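Local coordinates for flagellar hook-associated protein 2 (Bdellovibrio bacteriovorus, PDB 6KTY) that probably caps the tip of the growing flagellar filament, helping flagellin subunits polymerise there and keeping them from leaking out, at residues Gly31-Lys43 / Lys154-Asn167. Numbering follows the deposited sequence.
Sequences GDYAIEVVQLAQK and KVKVDGFEIELPDN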
ATOM      1  N   GLY A  31      21.424 -15.327  -0.791  1.00 61.05           N
ATOM      2  CA  GLY A  31      20.210 -15.927  -1.326  1.00 59.59           C
ATOM      3  C   GLY A  31      19.107 -14.951  -1.694  1.00 57.35           C
ATOM      4  O   GLY A  31      19.328 -13.743  -1.774  1.00 57.77           O
ATOM      5  N   ASP A  32      17.930 -15.526  -1.933  1.00 55.54           N
ATOM      6  CA  ASP A  32      16.722 -14.849  -2.393  1.00 53.56           C
ATOM      7  C   ASP A  32      15.724 -15.134  -1.295  1.00 50.86           C
ATOM      8  O   ASP A  32      15.372 -16.300  -1.058  1.00 50.94           O
ATOM      9  CB  ASP A  32      16.257 -15.469  -3.732  1.00 54.33           C
ATOM     10  CG  ASP A  32      14.912 -14.896  -4.263  1.00 55.65           C
ATOM     11  OD1 ASP A  32      14.381 -13.854  -3.776  1.00 56.75           O
ATOM     12  OD2 ASP A  32      14.385 -15.516  -5.221  1.00 59.54           O
ATOM     13  N   TYR A  33      15.285 -14.082  -0.610  1.00 47.34           N
ATOM     14  CA  TYR A  33      14.455 -14.239   0.574  1.00 44.98           C
ATOM     15  C   TYR A  33      13.130 -13.495   0.380  1.00 41.99           C
ATOM     16  O   TYR A  33      13.115 -12.356  -0.053  1.00 40.90           O
ATOM     17  CB  TYR A  33      15.224 -13.732   1.800  1.00 45.46           C
ATOM     18  CG  TYR A  33      16.456 -14.580   2.124  1.00 46.61           C
ATOM     19  CD1 TYR A  33      16.314 -15.792   2.773  1.00 47.10           C
ATOM     20  CD2 TYR A  33      17.753 -14.167   1.777  1.00 46.47           C
ATOM     21  CE1 TYR A  33      17.413 -16.590   3.070  1.00 50.46           C
ATOM     22  CE2 TYR A  33      18.879 -14.977   2.071  1.00 48.71           C
ATOM     23  CZ  TYR A  33      18.683 -16.184   2.727  1.00 50.29           C
ATOM     24  OH  TYR A  33      19.718 -17.018   3.079  1.00 53.97           O
ATOM     25  N   ALA A  34      12.021 -14.178   0.638  1.00 39.50           N
ATOM     26  CA  ALA A  34      10.695 -13.601   0.411  1.00 37.41           C
ATOM     27  C   ALA A  34      10.033 -13.415   1.764  1.00 35.75           C
ATOM     28  O   ALA A  34       9.716 -14.409   2.436  1.00 35.05           O
ATOM     29  CB  ALA A  34       9.877 -14.508  -0.446  1.00 38.23           C
ATOM     30  N   ILE A  35       9.839 -12.149   2.161  1.00 33.65           N
ATOM     31  CA  ILE A  35       9.289 -11.819   3.478  1.00 32.14           C
ATOM     32  C   ILE A  35       8.146 -10.855   3.334  1.00 30.52           C
ATOM     33  O   ILE A  35       8.269  -9.836   2.640  1.00 30.04           O
ATOM     34  CB  ILE A  35      10.331 -11.159   4.416  1.00 32.98           C
ATOM     35  CG1 ILE A  35      11.513 -12.076   4.659  1.00 35.60           C
ATOM     36  CG2 ILE A  35       9.720 -10.851   5.784  1.00 33.75           C
ATOM     37  CD1 ILE A  35      11.144 -13.461   5.176  1.00 38.53           C
ATOM     38  N   GLU A  36       7.054 -11.201   4.008  1.00 29.22           N
ATOM     39  CA  GLU A  36       5.871 -10.394   4.140  1.00 28.31           C
ATOM     40  C   GLU A  36       5.611 -10.073   5.619  1.00 27.27           C
ATOM     41  O   GLU A  36       5.459 -10.993   6.439  1.00 26.66           O
ATOM     42  CB  GLU A  36       4.681 -11.187   3.620  1.00 28.42           C
ATOM     43  CG  GLU A  36       3.427 -10.368   3.523  1.00 27.72           C
ATOM     44  CD  GLU A  36       2.253 -11.144   2.983  1.00 29.29           C
ATOM     45  OE1 GLU A  36       2.477 -12.097   2.225  1.00 30.71           O
ATOM     46  OE2 GLU A  36       1.097 -10.771   3.275  1.00 31.26           O
ATOM     47  N   VAL A  37       5.536  -8.793   5.961  1.00 25.67           N
ATOM     48  CA  VAL A  37       5.147  -8.418   7.330  1.00 24.16           C
ATOM     49  C   VAL A  37       3.624  -8.277   7.388  1.00 24.00           C
ATOM     50  O   VAL A  37       3.060  -7.293   6.871  1.00 23.21           O
ATOM     51  CB  VAL A  37       5.798  -7.127   7.769  1.00 24.89           C
ATOM     52  CG1 VAL A  37       5.450  -6.875   9.277  1.00 23.20           C
ATOM     53  CG2 VAL A  37       7.267  -7.177   7.508  1.00 24.77           C
ATOM     54  N   VAL A  38       2.954  -9.278   7.965  1.00 23.61           N
ATOM     55  CA  VAL A  38       1.492  -9.302   8.033  1.00 25.23           C
ATOM     56  C   VAL A  38       1.010  -8.378   9.168  1.00 26.32           C
ATOM     57  O   VAL A  38       0.144  -7.563   8.958  1.00 25.97           O
ATOM     58  CB  VAL A  38       0.927 -10.743   8.174  1.00 25.45           C
ATOM     59  CG1 VAL A  38      -0.583 -10.720   8.257  1.00 29.00           C
ATOM     60  CG2 VAL A  38       1.347 -11.590   6.930  1.00 25.23           C
ATOM     61  N   GLN A  39       1.620  -8.479  10.338  1.00 27.58           N
ATOM     62  CA  GLN A  39       1.234  -7.636  11.477  1.00 29.19           C
ATOM     63  C   GLN A  39       2.473  -7.378  12.301  1.00 27.90           C
ATOM     64  O   GLN A  39       3.284  -8.301  12.492  1.00 27.40           O
ATOM     65  CB  GLN A  39       0.198  -8.442  12.258  1.00 31.13           C
ATOM     66  CG  GLN A  39      -0.204  -7.933  13.593  1.00 34.36           C
ATOM     67  CD  GLN A  39      -1.070  -8.971  14.287  1.00 36.93           C
ATOM     68  OE1 GLN A  39      -2.222  -9.165  13.911  1.00 35.65           O
ATOM     69  NE2 GLN A  39      -0.508  -9.653  15.297  1.00 35.41           N
ATOM     70  N   LEU A  40       2.651  -6.155  12.786  1.00 26.68           N
ATOM     71  CA  LEU A  40       3.739  -5.900  13.701  1.00 27.71           C
ATOM     72  C   LEU A  40       3.436  -6.587  15.036  1.00 27.87           C
ATOM     73  O   LEU A  40       2.284  -6.845  15.371  1.00 26.81           O
ATOM     74  CB  LEU A  40       3.939  -4.407  13.925  1.00 27.81           C
ATOM     75  CG  LEU A  40       4.390  -3.598  12.711  1.00 27.35           C
ATOM     76  CD1 LEU A  40       4.364  -2.129  13.111  1.00 27.90           C
ATOM     77  CD2 LEU A  40       5.795  -3.971  12.192  1.00 26.90           C
ATOM     78  N   ALA A  41       4.473  -6.894  15.791  1.00 27.70           N
ATOM     79  CA  ALA A  41       4.269  -7.298  17.184  1.00 28.15           C
ATOM     80  C   ALA A  41       3.629  -6.127  17.971  1.00 27.09           C
ATOM     81  O   ALA A  41       3.952  -4.978  17.707  1.00 26.22           O
ATOM     82  CB  ALA A  41       5.587  -7.709  17.800  1.00 27.72           C
ATOM     83  N   GLN A  42       2.720  -6.440  18.898  1.00 27.01           N
ATOM     84  CA  GLN A  42       1.906  -5.432  19.586  1.00 27.07           C
ATOM     85  C   GLN A  42       2.217  -5.458  21.086  1.00 27.34           C
ATOM     86  O   GLN A  42       2.314  -6.547  21.682  1.00 26.34           O
ATOM     87  CB  GLN A  42       0.415  -5.700  19.398  1.00 27.00           C
ATOM     88  CG  GLN A  42      -0.042  -5.922  17.995  1.00 30.15           C
ATOM     89  CD  GLN A  42      -0.173  -4.620  17.219  1.00 31.21           C
ATOM     90  OE1 GLN A  42      -0.901  -3.730  17.620  1.00 31.54           O
ATOM     91  NE2 GLN A  42       0.528  -4.518  16.115  1.00 31.47           N
ATOM     92  N   LYS A  43       2.371  -4.258  21.662  1.00 27.98           N
ATOM     93  CA  LYS A  43       2.468  -4.063  23.104  1.00 27.91           C
ATOM     94  C   LYS A  43       1.102  -4.210  23.744  1.00 24.92           C
ATOM     95  O   LYS A  43       0.118  -3.778  23.165  1.00 24.35           O
ATOM     96  CB  LYS A  43       2.969  -2.652  23.425  1.00 27.71           C
ATOM     97  CG  LYS A  43       4.339  -2.324  22.919  1.00 33.27           C
ATOM     98  CD  LYS A  43       4.590  -0.815  23.112  1.00 36.79           C
ATOM     99  CE  LYS A  43       5.525  -0.239  22.049  1.00 43.24           C
ATOM    100  NZ  LYS A  43       4.754   0.575  21.021  1.00 45.61           N
ATOM    101  N   LYS A 154       3.360 -11.249  12.969  1.00 27.01           N
ATOM    102  CA  LYS A 154       3.048 -12.307  12.030  1.00 28.26           C
ATOM    103  C   LYS A 154       3.786 -11.951  10.767  1.00 27.03           C
ATOM    104  O   LYS A 154       3.619 -10.843  10.237  1.00 27.11           O
ATOM    105  CB  LYS A 154       1.549 -12.407  11.762  1.00 28.66           C
ATOM    106  CG  LYS A 154       0.718 -12.859  12.965  1.00 32.78           C
ATOM    107  CD  LYS A 154      -0.759 -12.806  12.658  1.00 33.77           C
ATOM    108  CE  LYS A 154      -1.603 -13.362  13.799  1.00 37.77           C
ATOM    109  NZ  LYS A 154      -3.069 -13.147  13.470  1.00 42.12           N
ATOM    110  N   VAL A 155       4.642 -12.860  10.321  1.00 27.74           N
ATOM    111  CA  VAL A 155       5.367 -12.688   9.098  1.00 28.48           C
ATOM    112  C   VAL A 155       5.325 -13.940   8.260  1.00 28.58           C
ATOM    113  O   VAL A 155       5.270 -15.045   8.785  1.00 31.03           O
ATOM    114  CB  VAL A 155       6.818 -12.309   9.371  1.00 29.20           C
ATOM    115  CG1 VAL A 155       6.830 -11.091  10.327  1.00 30.32           C
ATOM    116  CG2 VAL A 155       7.574 -13.471   9.962  1.00 33.67           C
ATOM    117  N   LYS A 156       5.397 -13.777   6.960  1.00 27.41           N
ATOM    118  CA  LYS A 156       5.499 -14.920   6.093  1.00 28.41           C
ATOM    119  C   LYS A 156       6.896 -15.024   5.510  1.00 28.63           C
ATOM    120  O   LYS A 156       7.431 -14.052   4.965  1.00 28.73           O
ATOM    121  CB  LYS A 156       4.470 -14.859   4.978  1.00 28.71           C
ATOM    122  CG  LYS A 156       3.006 -14.902   5.463  1.00 30.07           C
ATOM    123  CD  LYS A 156       2.042 -14.937   4.260  1.00 34.90           C
ATOM    124  CE  LYS A 156       0.587 -15.187   4.742  1.00 37.50           C
ATOM    125  NZ  LYS A 156      -0.437 -15.089   3.673  1.00 37.30           N
ATOM    126  N   VAL A 157       7.459 -16.222   5.599  1.00 28.96           N
ATOM    127  CA  VAL A 157       8.750 -16.503   5.010  1.00 29.08           C
ATOM    128  C   VAL A 157       8.506 -17.580   3.950  1.00 29.74           C
ATOM    129  O   VAL A 157       7.926 -18.634   4.234  1.00 27.84           O
ATOM    130  CB  VAL A 157       9.796 -16.889   6.070  1.00 29.94           C
ATOM    131  CG1 VAL A 157       9.352 -18.098   6.884  1.00 30.25           C
ATOM    132  CG2 VAL A 157      11.163 -17.096   5.419  1.00 32.58           C
ATOM    133  N   ASP A 158       8.895 -17.262   2.717  1.00 30.07           N
ATOM    134  CA  ASP A 158       8.555 -18.069   1.535  1.00 31.69           C
ATOM    135  C   ASP A 158       7.082 -18.542   1.555  1.00 31.81           C
ATOM    136  O   ASP A 158       6.779 -19.686   1.217  1.00 31.76           O
ATOM    137  CB  ASP A 158       9.507 -19.258   1.430  1.00 33.84           C
ATOM    138  CG  ASP A 158      10.953 -18.841   1.081  1.00 37.69           C
ATOM    139  OD1 ASP A 158      11.184 -17.723   0.541  1.00 40.35           O
ATOM    140  OD2 ASP A 158      11.857 -19.658   1.336  1.00 40.05           O
ATOM    141  N   GLY A 159       6.193 -17.650   1.979  1.00 31.65           N
ATOM    142  CA  GLY A 159       4.758 -17.914   2.008  1.00 31.86           C
ATOM    143  C   GLY A 159       4.202 -18.568   3.247  1.00 32.12           C
ATOM    144  O   GLY A 159       2.993 -18.758   3.312  1.00 32.60           O
ATOM    145  N   PHE A 160       5.052 -18.938   4.223  1.00 31.36           N
ATOM    146  CA  PHE A 160       4.585 -19.559   5.455  1.00 30.92           C
ATOM    147  C   PHE A 160       4.502 -18.537   6.566  1.00 30.65           C
ATOM    148  O   PHE A 160       5.509 -17.889   6.891  1.00 28.87           O
ATOM    149  CB  PHE A 160       5.518 -20.666   5.918  1.00 31.07           C
ATOM    150  CG  PHE A 160       5.651 -21.781   4.955  1.00 31.24           C
ATOM    151  CD1 PHE A 160       4.658 -22.751   4.845  1.00 29.82           C
ATOM    152  CD2 PHE A 160       6.760 -21.879   4.162  1.00 29.20           C
ATOM    153  CE1 PHE A 160       4.772 -23.782   3.957  1.00 30.10           C
ATOM    154  CE2 PHE A 160       6.888 -22.953   3.273  1.00 30.17           C
ATOM    155  CZ  PHE A 160       5.887 -23.904   3.186  1.00 30.67           C
ATOM    156  N   GLU A 161       3.322 -18.428   7.189  1.00 30.93           N
ATOM    157  CA  GLU A 161       3.121 -17.453   8.256  1.00 31.14           C
ATOM    158  C   GLU A 161       3.653 -18.031   9.571  1.00 31.21           C
ATOM    159  O   GLU A 161       3.265 -19.104   9.962  1.00 32.25           O
ATOM    160  CB  GLU A 161       1.630 -17.058   8.404  1.00 32.04           C
ATOM    161  CG  GLU A 161       1.419 -16.066   9.522  1.00 34.18           C
ATOM    162  CD  GLU A 161       0.004 -15.549   9.614  1.00 41.44           C
ATOM    163  OE1 GLU A 161      -0.647 -15.843  10.631  1.00 42.55           O
ATOM    164  OE2 GLU A 161      -0.443 -14.868   8.667  1.00 44.94           O
ATOM    165  N   ILE A 162       4.601 -17.336  10.188  1.00 30.22           N
ATOM    166  CA  ILE A 162       5.106 -17.695  11.494  1.00 30.82           C
ATOM    167  C   ILE A 162       4.974 -16.491  12.418  1.00 29.69           C
ATOM    168  O   ILE A 162       4.747 -15.351  11.960  1.00 28.28           O
ATOM    169  CB  ILE A 162       6.562 -18.183  11.432  1.00 31.76           C
ATOM    170  CG1 ILE A 162       7.504 -17.067  10.968  1.00 31.26           C
ATOM    171  CG2 ILE A 162       6.667 -19.412  10.522  1.00 32.36           C
ATOM    172  CD1 ILE A 162       8.935 -17.455  11.007  1.00 34.66           C
ATOM    173  N   GLU A 163       5.079 -16.753  13.712  1.00 29.52           N
ATOM    174  CA  GLU A 163       4.959 -15.721  14.711  1.00 29.11           C
ATOM    175  C   GLU A 163       6.290 -15.441  15.390  1.00 28.95           C
ATOM    176  O   GLU A 163       7.045 -16.373  15.763  1.00 30.45           O
ATOM    177  CB  GLU A 163       3.880 -16.112  15.748  1.00 29.52           C
ATOM    178  CG  GLU A 163       2.510 -16.007  15.146  1.00 32.48           C
ATOM    179  CD  GLU A 163       1.352 -16.258  16.103  1.00 36.70           C
ATOM    180  OE1 GLU A 163       1.517 -16.240  17.335  1.00 39.25           O
ATOM    181  OE2 GLU A 163       0.239 -16.442  15.580  1.00 42.38           O
ATOM    182  N   LEU A 164       6.564 -14.156  15.566  1.00 28.08           N
ATOM    183  CA  LEU A 164       7.758 -13.687  16.254  1.00 28.92           C
ATOM    184  C   LEU A 164       7.360 -12.798  17.456  1.00 29.20           C
ATOM    185  O   LEU A 164       6.377 -12.058  17.409  1.00 29.33           O
ATOM    186  CB  LEU A 164       8.663 -12.912  15.310  1.00 28.77           C
ATOM    187  CG  LEU A 164       8.988 -13.579  13.960  1.00 31.20           C
ATOM    188  CD1 LEU A 164       9.910 -12.693  13.185  1.00 32.58           C
ATOM    189  CD2 LEU A 164       9.629 -14.922  14.172  1.00 32.75           C
ATOM    190  N   PRO A 165       8.138 -12.866  18.533  1.00 30.79           N
ATOM    191  CA  PRO A 165       7.857 -12.064  19.719  1.00 31.25           C
ATOM    192  C   PRO A 165       8.078 -10.549  19.554  1.00 31.17           C
ATOM    193  O   PRO A 165       7.352  -9.749  20.173  1.00 31.56           O
ATOM    194  CB  PRO A 165       8.825 -12.652  20.775  1.00 32.13           C
ATOM    195  CG  PRO A 165       9.922 -13.259  19.993  1.00 33.96           C
ATOM    196  CD  PRO A 165       9.306 -13.765  18.720  1.00 31.70           C
ATOM    197  N   ASP A 166       9.070 -10.174  18.738  1.00 31.80           N
ATOM    198  CA  ASP A 166       9.482  -8.796  18.545  1.00 31.46           C
ATOM    199  C   ASP A 166       9.445  -8.427  17.053  1.00 31.58           C
ATOM    200  O   ASP A 166       9.290  -9.306  16.187  1.00 31.87           O
ATOM    201  CB  ASP A 166      10.913  -8.580  19.042  1.00 33.49           C
ATOM    202  CG  ASP A 166      11.067  -8.812  20.552  1.00 38.06           C
ATOM    203  OD1 ASP A 166      10.242  -8.281  21.336  1.00 41.18           O
ATOM    204  OD2 ASP A 166      12.043  -9.498  20.947  1.00 38.78           O
ATOM    205  N   ASN A 167       9.681  -7.143  16.773  1.00 30.09           N
ATOM    206  CA  ASN A 167       9.707  -6.620  15.415  1.00 30.72           C
ATOM    207  C   ASN A 167      11.103  -6.615  14.849  1.00 31.40           C
ATOM    208  O   ASN A 167      11.545  -5.655  14.215  1.00 30.32           O
ATOM    209  CB  ASN A 167       9.016  -5.246  15.369  1.00 28.76           C
ATOM    210  CG  ASN A 167       7.553  -5.378  15.651  1.00 28.77           C
ATOM    211  OD1 ASN A 167       6.917  -6.176  15.017  1.00 25.62           O
ATOM    212  ND2 ASN A 167       7.020  -4.637  16.606  1.00 26.96           N
TER
HETATM  213  O   HOH W   1       6.752 -14.844   2.207  1.00 27.17           O
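Glu-36 and Lys-156 bond N to O both ways, pairing strand 32-39 antiparallel with strand 153-157, first arm of a beta hairpin with a type I' turn from Val-157 to Phe-160. The antiparallel sheet thus joins parts of this flagellar cap fragment 111 residues apart; the chain between them forms the other sheet (strands 45-48, 98-104, 113-119 and 144-148). At the start of the turn Asp-158 N adds a single backbone bond to Ala-34 O. Val-38 and Gln-39 together face Lys-154 in a classic beta bulge: Lys-154 O takes both Val-38 N, at 2.8 Å and rather bent (134°), and Gln-39 N, at 3.1 Å and straighter, while Lys-154 N returns to Gln-39 O.

On the buried face Ile-35 CD1 lies 3.6 Å from Val-157 CG2, the side chains running side by side. On the other, Glu-36, CG anti to its N (chi1 -172°) and extended beyond, lies alongside Lys-156, whose CD is 3.5 Å from Glu-36 OE1; the charges stay beyond salt-bridge range, and Glu-36 OE2 bonds Gly-186 N. Val-38 CG2 rests on Lys-156 CG. At the turn, Asp-158 OD1 makes a salt bridge with Lys-43 NZ of a neighbouring subunit.

Beyond the strands the Asn-167 amide grips the Ala-41 backbone twice. OD1 accepts Ala-41 N on a lone pair at 2.7 Å, and ND2 gives a longer, nearly straight bond of 3.3 Å to Ala-41 O, which lies almost in the amide plane.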